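Local atomic coordinates of thymidylate synthase ThyX (Streptomyces cacaoi subsp. asoensis, PDB entry 4P5A), a protein that probably catalyses the flavin-dependent reductive methylation of dUMP to dTMP, with methylenetetrahydrofolate as methyl donor and NADPH as reductant. Residues 49-53 with 225-229; 79-84 with 206-212; 90-95 with 175-181. One frame throughout, in Å; residues are numbered along the deposited sequence.

Contact 1. Residues 49-53 with 225-229; sequences TRGLI and PVTHE
Val226 meets Arg50 and Ile53 without a ring or guanidinium face taking part: Arg50 touches with CA and CB, and its flat end is carried off on an extended chain. The motif is a helix-helix crossing in the ThyX fold, helix 48-58 against helix 225-233. The short axes of the two segments pass 9.7 Å apart at a signed angle of -43°, and the CA atoms of Arg50 and Val226 are 6.1 Å from each other. No hydrogen bond spans the interface, which therefore rests on van der Waals contact.

One methyl does most of the work. CG1 of Val226 is anti to the backbone N (chi1 173°), which directs it at the other helix; there it lies 3.6 Å from CA of Arg50 and 3.9 Å from CD1 of Ile53. The methyl thus sits over the backbone of Arg50 while also touching the end of the isoleucine chain. CG2 of Ile53 lies 3.9 Å from CA of Thr227, while CD1 spans Val226 CG1 and Thr227 OG1.

The third helix of the group is 23-30. Asp23 accepts from Val226 N with OD1 and is hydrogen-bonded through OD2 to Thr227 OG1, and its carboxylate at the first turn of helix 225-233 is consistent with a favourable interaction with the helix dipole. Phe65 packs on both Ile53 and Thr227. Thr227 OG1, whose hydrogen-bonding partner is Asp23, still lies in van der Waals contact with the methyl of Ile53, 3.8 Å from CD1.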
loop_
_atom_site.group_PDB
_atom_site.type_symbol
_atom_site.label_atom_id
_atom_site.label_comp_id
_atom_site.label_asym_id
_atom_site.label_seq_id
_atom_site.Cartn_x
_atom_site.Cartn_y
_atom_site.Cartn_z
ATOM N N THR B 49 0.417 -15.786 25.926
ATOM C CA THR B 49 -0.117 -15.414 24.565
ATOM C C THR B 49 -1.224 -14.357 24.657
ATOM O O THR B 49 -1.161 -13.355 23.933
ATOM C CB THR B 49 -0.552 -16.603 23.751
ATOM O OG1 THR B 49 0.612 -17.363 23.378
ATOM C CG2 THR B 49 -1.375 -16.188 22.450
ATOM N N ARG B 50 -2.232 -14.579 25.510
ATOM C CA ARG B 50 -3.271 -13.535 25.686
ATOM C C ARG B 50 -2.666 -12.250 26.218
ATOM O O ARG B 50 -3.065 -11.119 25.793
ATOM C CB ARG B 50 -4.343 -14.022 26.628
ATOM C CG ARG B 50 -5.411 -13.065 26.832
ATOM C CD ARG B 50 -6.439 -13.674 27.797
ATOM N NE ARG B 50 -7.564 -12.776 28.061
ATOM C CZ ARG B 50 -7.625 -11.834 29.036
ATOM N NH1 ARG B 50 -6.603 -11.575 29.872
ATOM N NH2 ARG B 50 -8.717 -11.119 29.137
ATOM N N GLY B 51 -1.786 -12.377 27.226
ATOM C CA GLY B 51 -1.047 -11.168 27.697
ATOM C C GLY B 51 -0.352 -10.336 26.611
ATOM O O GLY B 51 -0.554 -9.109 26.539
ATOM N N LEU B 52 0.387 -11.006 25.734
ATOM C CA LEU B 52 1.131 -10.299 24.731
ATOM C C LEU B 52 0.161 -9.671 23.678
ATOM O O LEU B 52 0.319 -8.501 23.265
ATOM C CB LEU B 52 2.042 -11.284 24.066
ATOM C CG LEU B 52 3.143 -10.663 23.131
ATOM C CD1 LEU B 52 3.541 -11.576 22.033
ATOM C CD2 LEU B 52 3.525 -9.200 23.134
ATOM N N ILE B 53 -0.839 -10.433 23.308
ATOM C CA ILE B 53 -1.751 -9.971 22.245
ATOM C C ILE B 53 -2.521 -8.787 22.770
ATOM O O ILE B 53 -2.749 -7.866 22.022
ATOM C CB ILE B 53 -2.634 -11.108 21.767
ATOM C CG1 ILE B 53 -1.715 -11.985 20.817
ATOM C CG2 ILE B 53 -3.933 -10.662 21.038
ATOM C CD1 ILE B 53 -2.308 -13.313 20.351
ATOM N N PRO B 225 -8.608 -17.130 17.913
ATOM C CA PRO B 225 -9.563 -16.744 18.970
ATOM C C PRO B 225 -9.036 -15.754 19.980
ATOM O O PRO B 225 -9.871 -14.882 20.410
ATOM C CB PRO B 225 -9.915 -18.097 19.653
ATOM C CG PRO B 225 -8.689 -18.998 19.385
ATOM C CD PRO B 225 -8.200 -18.548 17.976
ATOM N N VAL B 226 -7.759 -15.775 20.327
ATOM C CA VAL B 226 -7.318 -14.823 21.360
ATOM C C VAL B 226 -7.284 -13.410 20.726
ATOM O O VAL B 226 -7.617 -12.418 21.394
ATOM C CB VAL B 226 -5.882 -15.235 21.819
ATOM C CG1 VAL B 226 -5.247 -14.194 22.798
ATOM C CG2 VAL B 226 -5.924 -16.679 22.443
ATOM N N THR B 227 -6.762 -13.338 19.501
ATOM C CA THR B 227 -6.786 -12.048 18.774
ATOM C C THR B 227 -8.217 -11.505 18.652
ATOM O O THR B 227 -8.467 -10.262 18.821
ATOM C CB THR B 227 -6.094 -12.206 17.367
ATOM O OG1 THR B 227 -4.762 -12.579 17.609
ATOM C CG2 THR B 227 -6.024 -10.750 16.687
ATOM N N HIS B 228 -9.138 -12.357 18.197
ATOM C CA HIS B 228 -10.495 -11.956 18.035
ATOM C C HIS B 228 -11.085 -11.436 19.371
ATOM O O HIS B 228 -11.748 -10.355 19.415
ATOM C CB HIS B 228 -11.284 -13.102 17.464
ATOM C CG HIS B 228 -12.729 -12.789 17.369
ATOM N ND1 HIS B 228 -13.568 -13.082 18.402
ATOM C CD2 HIS B 228 -13.448 -12.005 16.505
ATOM C CE1 HIS B 228 -14.808 -12.700 18.080
ATOM N NE2 HIS B 228 -14.759 -12.019 16.942
ATOM N N GLU B 229 -10.797 -12.148 20.494
ATOM C CA GLU B 229 -11.272 -11.629 21.787
ATOM C C GLU B 229 -10.684 -10.303 22.131
ATOM O O GLU B 229 -11.437 -9.378 22.604
ATOM C CB GLU B 229 -10.981 -12.584 22.964
ATOM C CG GLU B 229 -11.795 -13.815 22.813
ATOM C CD GLU B 229 -13.286 -13.645 23.035
ATOM O OE1 GLU B 229 -13.656 -13.495 24.249
ATOM O OE2 GLU B 229 -14.079 -13.730 22.022
#

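Contact 2. Residues 79-84 with 206-212; sequences FTVRHL and QREIEMV. With 5BU (5-bromo-uridine-5'-monophosphate), chain F.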
loop_
_atom_site.group_PDB
_atom_site.type_symbol
_atom_site.label_atom_id
_atom_site.label_comp_id
_atom_site.label_asym_id
_atom_site.label_seq_id
_atom_site.Cartn_x
_atom_site.Cartn_y
_atom_site.Cartn_z
ATOM N N PHE B 79 -22.836 -4.251 -6.260
ATOM C CA PHE B 79 -22.718 -3.105 -5.401
ATOM C C PHE B 79 -22.007 -3.364 -4.080
ATOM O O PHE B 79 -21.459 -2.433 -3.496
ATOM C CB PHE B 79 -24.045 -2.371 -5.152
ATOM C CG PHE B 79 -25.003 -3.129 -4.283
ATOM C CD1 PHE B 79 -25.841 -4.135 -4.817
ATOM C CD2 PHE B 79 -25.015 -2.881 -2.900
ATOM C CE1 PHE B 79 -26.714 -4.869 -3.931
ATOM C CE2 PHE B 79 -25.841 -3.617 -2.043
ATOM C CZ PHE B 79 -26.642 -4.639 -2.552
ATOM N N THR B 80 -22.104 -4.583 -3.558
ATOM C CA THR B 80 -21.426 -4.944 -2.301
ATOM C C THR B 80 -19.963 -5.332 -2.569
ATOM O O THR B 80 -19.102 -5.034 -1.761
ATOM C CB THR B 80 -22.163 -6.165 -1.707
ATOM O OG1 THR B 80 -23.472 -5.718 -1.319
ATOM C CG2 THR B 80 -21.457 -6.675 -0.435
ATOM N N VAL B 81 -19.710 -5.958 -3.717
ATOM C CA VAL B 81 -18.265 -6.165 -4.076
ATOM C C VAL B 81 -17.495 -4.863 -4.185
ATOM O O VAL B 81 -16.312 -4.821 -3.815
ATOM C CB VAL B 81 -18.197 -6.933 -5.408
ATOM C CG1 VAL B 81 -16.728 -7.179 -5.852
ATOM C CG2 VAL B 81 -18.840 -8.302 -5.151
ATOM N N ARG B 82 -18.161 -3.837 -4.707
ATOM C CA ARG B 82 -17.536 -2.510 -4.740
ATOM C C ARG B 82 -17.094 -2.087 -3.342
ATOM O O ARG B 82 -15.984 -1.518 -3.279
ATOM C CB ARG B 82 -18.396 -1.399 -5.353
ATOM C CG ARG B 82 -18.824 -1.805 -6.797
ATOM C CD ARG B 82 -18.557 -0.569 -7.738
ATOM N NE ARG B 82 -19.321 0.570 -7.524
ATOM C CZ ARG B 82 -18.915 1.825 -7.780
ATOM N NH1 ARG B 82 -19.785 2.740 -7.658
ATOM N NH2 ARG B 82 -17.674 2.163 -8.127
ATOM N N HIS B 83 -17.931 -2.218 -2.319
ATOM C CA HIS B 83 -17.542 -1.850 -0.973
ATOM C C HIS B 83 -16.307 -2.670 -0.520
ATOM O O HIS B 83 -15.381 -2.065 0.007
ATOM C CB HIS B 83 -18.711 -2.009 0.017
ATOM C CG HIS B 83 -19.894 -1.195 -0.395
ATOM N ND1 HIS B 83 -21.149 -1.351 0.183
ATOM C CD2 HIS B 83 -19.997 -0.180 -1.281
ATOM C CE1 HIS B 83 -21.971 -0.467 -0.345
ATOM N NE2 HIS B 83 -21.292 0.290 -1.200
ATOM N N LEU B 84 -16.365 -3.970 -0.718
ATOM C CA LEU B 84 -15.236 -4.873 -0.304
ATOM C C LEU B 84 -13.972 -4.407 -1.006
ATOM O O LEU B 84 -12.904 -4.312 -0.345
ATOM C CB LEU B 84 -15.540 -6.313 -0.744
ATOM C CG LEU B 84 -14.379 -7.285 -0.483
ATOM C CD1 LEU B 84 -13.963 -7.273 1.001
ATOM C CD2 LEU B 84 -14.945 -8.684 -0.794
ATOM N N GLN B 206 -23.414 -0.343 4.719
ATOM C CA GLN B 206 -24.572 -0.990 4.158
ATOM C C GLN B 206 -24.761 -2.394 4.686
ATOM O O GLN B 206 -23.802 -3.149 4.852
ATOM C CB GLN B 206 -24.492 -0.965 2.612
ATOM C CG GLN B 206 -25.755 -1.584 1.942
ATOM C CD GLN B 206 -26.174 -0.983 0.599
ATOM O OE1 GLN B 206 -25.591 -0.068 0.131
ATOM N NE2 GLN B 206 -27.367 -1.465 0.037
ATOM N N ARG B 207 -26.036 -2.810 4.916
ATOM C CA ARG B 207 -26.190 -4.126 5.503
ATOM C C ARG B 207 -25.509 -5.299 4.737
ATOM O O ARG B 207 -24.983 -6.260 5.344
ATOM C CB ARG B 207 -27.728 -4.377 5.591
ATOM C CG ARG B 207 -27.975 -5.762 6.166
ATOM C CD ARG B 207 -27.545 -5.858 7.678
ATOM N NE ARG B 207 -27.828 -7.264 8.072
ATOM C CZ ARG B 207 -26.991 -8.051 8.740
ATOM N NH1 ARG B 207 -25.847 -7.569 9.188
ATOM N NH2 ARG B 207 -27.312 -9.331 8.979
ATOM N N GLU B 208 -25.483 -5.232 3.400
ATOM C CA GLU B 208 -24.972 -6.365 2.643
ATOM C C GLU B 208 -23.469 -6.575 2.838
ATOM O O GLU B 208 -22.986 -7.733 3.027
ATOM C CB GLU B 208 -25.323 -6.229 1.144
ATOM C CG GLU B 208 -26.887 -6.521 0.805
ATOM C CD GLU B 208 -27.821 -5.365 1.208
ATOM O OE1 GLU B 208 -29.034 -5.625 1.445
ATOM O OE2 GLU B 208 -27.367 -4.228 1.436
ATOM N N ILE B 209 -22.679 -5.495 2.816
ATOM C CA ILE B 209 -21.270 -5.701 3.162
ATOM C C ILE B 209 -21.051 -6.110 4.590
ATOM O O ILE B 209 -20.136 -6.909 4.889
ATOM C CB ILE B 209 -20.356 -4.455 2.725
ATOM C CG1 ILE B 209 -18.849 -4.786 2.908
ATOM C CG2 ILE B 209 -20.707 -3.256 3.624
ATOM C CD1 ILE B 209 -18.411 -5.883 1.886
ATOM N N GLU B 210 -21.987 -5.699 5.442
ATOM C CA GLU B 210 -21.908 -6.130 6.841
ATOM C C GLU B 210 -22.128 -7.642 6.905
ATOM O O GLU B 210 -21.520 -8.300 7.740
ATOM C CB GLU B 210 -22.917 -5.397 7.703
ATOM C CG GLU B 210 -22.742 -5.777 9.209
ATOM C CD GLU B 210 -23.727 -5.004 10.086
ATOM O OE1 GLU B 210 -23.259 -4.647 11.145
ATOM O OE2 GLU B 210 -24.959 -4.838 9.754
ATOM N N MET B 211 -23.043 -8.197 6.101
ATOM C CA MET B 211 -23.187 -9.666 6.057
ATOM C C MET B 211 -21.933 -10.406 5.641
ATOM O O MET B 211 -21.624 -11.477 6.171
ATOM C CB MET B 211 -24.354 -10.035 5.134
ATOM C CG MET B 211 -25.709 -9.437 5.654
ATOM S SD MET B 211 -26.950 -9.569 4.323
ATOM C CE MET B 211 -27.066 -11.348 4.104
ATOM N N VAL B 212 -21.214 -9.839 4.675
ATOM C CA VAL B 212 -19.895 -10.398 4.294
ATOM C C VAL B 212 -19.011 -10.362 5.490
ATOM O O VAL B 212 -18.318 -11.398 5.827
ATOM C CB VAL B 212 -19.269 -9.580 3.120
ATOM C CG1 VAL B 212 -17.786 -10.039 2.849
ATOM C CG2 VAL B 212 -20.151 -9.703 1.810
HETATM P P 5BU F . -22.287 3.651 -3.136
HETATM O OP1 5BU F . -22.842 4.037 -4.486
HETATM O OP2 5BU F . -22.617 4.627 -1.988
HETATM O OP3 5BU F . -22.574 2.157 -2.743
HETATM O "O5'" 5BU F . -20.656 3.750 -3.289
HETATM C "C5'" 5BU F . -20.133 4.766 -4.015
HETATM C "C4'" 5BU F . -18.517 4.630 -3.941
HETATM O "O4'" 5BU F . -18.123 4.800 -2.534
HETATM C "C3'" 5BU F . -18.044 3.230 -4.312
HETATM O "O3'" 5BU F . -16.662 3.280 -4.781
HETATM C "C2'" 5BU F . -18.044 2.545 -2.954
HETATM O "O2'" 5BU F . -17.116 1.436 -2.955
HETATM C "C1'" 5BU F . -17.707 3.598 -1.923
HETATM N N1 5BU F . -18.492 3.513 -0.666
HETATM C C2 5BU F . -18.298 2.389 0.133
HETATM O O2 5BU F . -17.369 1.617 -0.202
HETATM N N3 5BU F . -19.050 2.117 1.220
HETATM C C4 5BU F . -20.070 3.006 1.582
HETATM O O4 5BU F . -20.743 2.779 2.555
HETATM C C5 5BU F . -20.246 4.127 0.747
HETATM C C6 5BU F . -19.547 4.416 -0.377
HETATM BR BR 5BU F . -21.509 5.478 1.331
HETATM O O HOH W 1 -23.125 -3.471 0.733
#
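Thr80 and Ile209, with CA atoms 5.5 Å apart, mark the nearest backbone approach of two helices whose short axes pass at 9.1 Å with a signed crossing angle of -63°. At this point CG2 of Thr80 rests on the backbone N of Ile209, and its hydroxyl presses on the chain of Glu208, OG1 to CB being 3.1 Å. One water joins the helices: it accepts from Ile209 N, an N-H of the first helical turn, and is hydrogen-bonded to Thr80 OG1, and to His83 ND1 with a water-to-ND1 distance of 2.9 Å.

His83 belongs to the 5-bromo-UMP pocket, which Ser96 and Arg98 of the second subunit help complete. With CG anti to the carbonyl carbon (chi1 -57°), the ring stands between the bromouracil, whose N3 lies over one face, and the carbonyl O of Phe79 over the other. NE2 donates to OP3 of the phosphate at 2.7 Å, nearly straight at 166°, while Gln206 OE1 lies at the ring edge. An alanine in place of His83 has no donor for OP3 and no ring beside the base, which would probably leave the phosphate less firmly held and the water one partner short.

The rim of Phe79 meets Gln206 and Glu208: its CE2 is 3.4 Å from Gln206 NE2, and Glu208 OE2 meets the ring edge. Gln206, the N-cap residue, donates from NE2 to Glu208 OE2 at 3.1 Å, and its amide also bonds Arg166 and the Glu163 carbonyl of the second subunit. Glu208 OE1 is held by Tyr107 and Arg113. Helix 183-193 covers the crossing through Phe189 and Arg193, while Leu84 reaches Phe92 and Leu177 of strands 91-94 and 174-181.

Contact 3. Residues 90-95 with 175-181; sequences WSFNEE and SVLYATC. With FAD (flavin-adenine dinucleotide), chain E.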
loop_
_atom_site.group_PDB
_atom_site.type_symbol
_atom_site.label_atom_id
_atom_site.label_comp_id
_atom_site.label_asym_id
_atom_site.label_seq_id
_atom_site.Cartn_x
_atom_site.Cartn_y
_atom_site.Cartn_z
ATOM N N TRP B 90 -5.983 -5.420 0.850
ATOM C CA TRP B 90 -6.340 -6.810 0.544
ATOM C C TRP B 90 -5.888 -7.165 -0.901
ATOM O O TRP B 90 -5.497 -6.269 -1.662
ATOM C CB TRP B 90 -7.872 -6.916 0.544
ATOM C CG TRP B 90 -8.499 -6.849 1.953
ATOM C CD1 TRP B 90 -8.343 -5.859 2.907
ATOM C CD2 TRP B 90 -9.431 -7.768 2.428
ATOM N NE1 TRP B 90 -9.179 -6.176 4.014
ATOM C CE2 TRP B 90 -9.812 -7.376 3.726
ATOM C CE3 TRP B 90 -9.914 -8.987 1.917
ATOM C CZ2 TRP B 90 -10.759 -8.103 4.502
ATOM C CZ3 TRP B 90 -10.870 -9.761 2.690
ATOM C CH2 TRP B 90 -11.246 -9.290 4.004
ATOM N N SER B 91 -5.960 -8.454 -1.244
ATOM C CA SER B 91 -5.740 -8.917 -2.593
ATOM C C SER B 91 -7.049 -9.505 -3.058
ATOM O O SER B 91 -7.718 -10.179 -2.295
ATOM C CB SER B 91 -4.685 -10.054 -2.579
ATOM O OG SER B 91 -3.423 -9.384 -2.222
ATOM N N PHE B 92 -7.399 -9.270 -4.314
ATOM C CA PHE B 92 -8.698 -9.742 -4.893
ATOM C C PHE B 92 -8.482 -10.372 -6.259
ATOM O O PHE B 92 -7.552 -9.948 -6.986
ATOM C CB PHE B 92 -9.638 -8.544 -5.115
ATOM C CG PHE B 92 -9.943 -7.798 -3.847
ATOM C CD1 PHE B 92 -10.724 -8.390 -2.841
ATOM C CD2 PHE B 92 -9.408 -6.473 -3.639
ATOM C CE1 PHE B 92 -11.024 -7.725 -1.662
ATOM C CE2 PHE B 92 -9.752 -5.814 -2.388
ATOM C CZ PHE B 92 -10.523 -6.458 -1.455
ATOM N N ASN B 93 -9.335 -11.335 -6.630
ATOM C CA ASN B 93 -9.386 -11.731 -8.051
ATOM C C ASN B 93 -10.830 -12.156 -8.255
ATOM O O ASN B 93 -11.309 -13.041 -7.555
ATOM C CB ASN B 93 -8.501 -12.916 -8.417
ATOM C CG ASN B 93 -8.358 -12.989 -9.964
ATOM O OD1 ASN B 93 -8.781 -14.026 -10.617
ATOM N ND2 ASN B 93 -7.885 -11.888 -10.569
ATOM N N GLU B 94 -11.493 -11.492 -9.226
ATOM C CA GLU B 94 -12.931 -11.615 -9.437
ATOM C C GLU B 94 -13.219 -12.221 -10.823
ATOM O O GLU B 94 -12.462 -12.013 -11.786
ATOM C CB GLU B 94 -13.484 -10.172 -9.342
ATOM C CG GLU B 94 -15.052 -10.100 -9.411
ATOM C CD GLU B 94 -15.630 -8.696 -9.283
ATOM O OE1 GLU B 94 -14.913 -7.648 -9.087
ATOM O OE2 GLU B 94 -16.860 -8.633 -9.514
ATOM N N GLU B 95 -14.339 -12.925 -10.941
ATOM C CA GLU B 95 -14.760 -13.421 -12.234
ATOM C C GLU B 95 -15.083 -12.249 -13.101
ATOM O O GLU B 95 -15.630 -11.258 -12.657
ATOM C CB GLU B 95 -16.079 -14.180 -11.979
ATOM C CG GLU B 95 -16.406 -15.124 -13.103
ATOM C CD GLU B 95 -17.227 -16.300 -12.553
ATOM O OE1 GLU B 95 -16.652 -17.420 -12.267
ATOM O OE2 GLU B 95 -18.424 -16.043 -12.339
ATOM N N SER B 175 -21.618 -11.498 -8.339
ATOM C CA SER B 175 -20.304 -11.790 -8.795
ATOM C C SER B 175 -19.625 -12.691 -7.736
ATOM O O SER B 175 -20.209 -12.976 -6.693
ATOM C CB SER B 175 -19.581 -10.426 -9.010
ATOM O OG SER B 175 -18.377 -10.673 -9.793
ATOM N N VAL B 176 -18.446 -13.217 -8.069
ATOM C CA VAL B 176 -17.778 -14.144 -7.222
ATOM C C VAL B 176 -16.311 -13.780 -7.279
ATOM O O VAL B 176 -15.832 -13.429 -8.372
ATOM C CB VAL B 176 -18.022 -15.607 -7.633
ATOM C CG1 VAL B 176 -17.530 -15.946 -8.995
ATOM C CG2 VAL B 176 -17.455 -16.544 -6.629
ATOM N N LEU B 177 -15.611 -13.836 -6.158
ATOM C CA LEU B 177 -14.176 -13.453 -6.184
ATOM C C LEU B 177 -13.473 -14.151 -5.006
ATOM O O LEU B 177 -14.119 -14.606 -4.045
ATOM C CB LEU B 177 -14.033 -11.888 -6.005
ATOM C CG LEU B 177 -14.509 -11.327 -4.670
ATOM C CD1 LEU B 177 -13.715 -9.967 -4.400
ATOM C CD2 LEU B 177 -15.980 -10.909 -4.578
ATOM N N TYR B 178 -12.130 -14.239 -5.104
ATOM C CA TYR B 178 -11.298 -14.527 -3.954
ATOM C C TYR B 178 -10.856 -13.196 -3.361
ATOM O O TYR B 178 -10.525 -12.232 -4.121
ATOM C CB TYR B 178 -10.046 -15.240 -4.459
ATOM C CG TYR B 178 -10.167 -16.756 -4.505
ATOM C CD1 TYR B 178 -9.037 -17.587 -4.287
ATOM C CD2 TYR B 178 -11.360 -17.365 -4.846
ATOM C CE1 TYR B 178 -9.152 -19.030 -4.440
ATOM C CE2 TYR B 178 -11.481 -18.772 -5.014
ATOM C CZ TYR B 178 -10.335 -19.598 -4.761
ATOM O OH TYR B 178 -10.573 -20.982 -4.911
ATOM N N ALA B 179 -10.809 -13.155 -2.039
ATOM C CA ALA B 179 -10.393 -11.936 -1.256
ATOM C C ALA B 179 -9.463 -12.492 -0.163
ATOM O O ALA B 179 -9.861 -13.403 0.649
ATOM C CB ALA B 179 -11.608 -11.245 -0.597
ATOM N N THR B 180 -8.206 -12.043 -0.210
ATOM C CA THR B 180 -7.168 -12.519 0.717
ATOM C C THR B 180 -6.687 -11.342 1.614
ATOM O O THR B 180 -6.481 -10.238 1.134
ATOM C CB THR B 180 -5.945 -13.173 -0.096
ATOM O OG1 THR B 180 -6.431 -14.394 -0.737
ATOM C CG2 THR B 180 -4.791 -13.548 0.843
ATOM N N CYS B 181 -6.527 -11.609 2.920
ATOM C CA CYS B 181 -6.164 -10.512 3.871
ATOM C C CYS B 181 -5.281 -11.163 4.908
ATOM O O CYS B 181 -5.269 -12.399 5.026
ATOM C CB CYS B 181 -7.432 -9.912 4.633
ATOM S SG CYS B 181 -8.403 -11.152 5.371
HETATM P PA FAD E . -1.919 -1.691 -8.313
HETATM O O1A FAD E . -1.818 -0.251 -8.566
HETATM O O2A FAD E . -2.970 -2.186 -7.394
HETATM O O5B FAD E . -0.535 -2.121 -7.726
HETATM C C5B FAD E . 0.693 -1.680 -8.382
HETATM C C4B FAD E . 1.881 -2.610 -8.093
HETATM O O4B FAD E . 2.080 -2.599 -6.640
HETATM C C3B FAD E . 1.514 -4.096 -8.357
HETATM O O3B FAD E . 1.720 -4.385 -9.749
HETATM C C2B FAD E . 2.546 -4.839 -7.488
HETATM O O2B FAD E . 3.878 -4.721 -8.045
HETATM C C1B FAD E . 2.376 -3.893 -6.252
HETATM N N9A FAD E . 1.416 -4.282 -5.294
HETATM C C8A FAD E . 0.389 -3.548 -4.774
HETATM N N7A FAD E . -0.249 -4.239 -3.810
HETATM C C5A FAD E . 0.392 -5.450 -3.710
HETATM C C6A FAD E . 0.145 -6.584 -2.906
HETATM N N6A FAD E . -0.836 -6.673 -1.942
HETATM N N1A FAD E . 0.994 -7.639 -3.025
HETATM C C2A FAD E . 1.948 -7.662 -3.915
HETATM N N3A FAD E . 2.246 -6.560 -4.694
HETATM C C4A FAD E . 1.403 -5.473 -4.629
HETATM N N1 FAD E . -9.025 -8.429 -12.151
HETATM C C2 FAD E . -9.880 -9.422 -11.690
HETATM O O2 FAD E . -10.205 -9.424 -10.519
HETATM N N3 FAD E . -10.252 -10.427 -12.613
HETATM C C4 FAD E . -9.875 -10.424 -13.935
HETATM O O4 FAD E . -10.223 -11.350 -14.676
HETATM C C4X FAD E . -9.020 -9.419 -14.374
HETATM N N5 FAD E . -8.556 -9.405 -15.712
HETATM C C5X FAD E . -7.903 -8.161 -16.113
HETATM C C6 FAD E . -7.538 -7.987 -17.473
HETATM C C7 FAD E . -6.953 -6.787 -17.939
HETATM C C7M FAD E . -6.560 -6.686 -19.426
HETATM C C8 FAD E . -6.491 -5.826 -17.029
HETATM C C8M FAD E . -5.723 -4.567 -17.477
HETATM C C9 FAD E . -6.864 -5.955 -15.662
HETATM C C9A FAD E . -7.542 -7.150 -15.230
HETATM N N10 FAD E . -7.878 -7.299 -13.834
HETATM C C10 FAD E . -8.620 -8.420 -13.460
HETATM C "C1'" FAD E . -7.476 -6.299 -12.896
HETATM C "C2'" FAD E . -5.962 -6.661 -12.558
HETATM O "O2'" FAD E . -5.758 -7.963 -11.903
HETATM C "C3'" FAD E . -5.426 -5.609 -11.518
HETATM O "O3'" FAD E . -6.262 -5.458 -10.355
HETATM C "C4'" FAD E . -5.250 -4.146 -12.113
HETATM O "O4'" FAD E . -4.791 -4.351 -13.470
HETATM C "C5'" FAD E . -4.310 -3.338 -11.243
HETATM O "O5'" FAD E . -3.016 -3.840 -11.472
HETATM P P FAD E . -1.981 -3.851 -10.224
HETATM O O1P FAD E . -2.476 -4.692 -9.087
HETATM O O2P FAD E . -0.710 -4.287 -10.797
HETATM O O3P FAD E . -1.944 -2.364 -9.743
HETATM O O HOH W 2 -17.979 -10.026 -12.417
#
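Trp90, Glu94 and Val176 have the most surface buried where strand 91-94 runs antiparallel to strand 175-181. Ser91 with Thr180 and Asn93 with Tyr178 are the hydrogen-bonded pairs, and Phe92 with Ala179 and Glu94 with Leu177 the non-hydrogen-bonded ones. Just before the strand, Trp90 lays its six-membered ring over Cys181: CB stands 3.5 Å from the ring centroid, only 8° off the normal, a CH-pi contact, and SG gives a sulfur-aromatic contact over the same face. Ala179 CB touches the edge of the indole at CZ3.

At the other end Val176 O accepts from Glu95 N at 3.0 Å, and Val176 CG1 lies 3.5 Å from Glu95 OE2. Glu94 extends its chain, CG anti to the backbone N (chi1 -175°), so that OE2 receives Ser175 OG through its anti lone pair at 2.6 Å. Glu94 OE1 forms a salt bridge with Arg82 of the second subunit and a hydrogen bond to O3' of a 5-bromo-UMP.

The backbone of Glu94 faces the flavin: its N donates to FAD O2 at 2.8 Å, and its O accepts from FAD N3 at 2.8 Å. This residue therefore reads the flavin's acceptor-donor pattern by main chain, while its carboxylate serves the nucleotide.

Contacts 2 and 3 are neighbours, with centres 13 Å apart, and they touch directly: Leu84 O lies 3.4 Å from Phe92 CZ, and Val81 CG1 lies 3.7 Å from Glu94 OE1. Both serve nucleotide sites, but in complementary halves: the 5-bromo-UMP held by His83 of contact 2 also binds Glu94 of the second subunit, whereas Glu94 of contact 3 reaches another copy of the ligand. The sites are thus shared between subunits. Contact 1 stands apart, its centre 28 Å from each of the others and its nearest atoms about 12 Å away. It is joined to contact 2 by the succession of helices 207-223 and 225-233, and the side chain of Thr227 remains about 12 Å from a bound FAD.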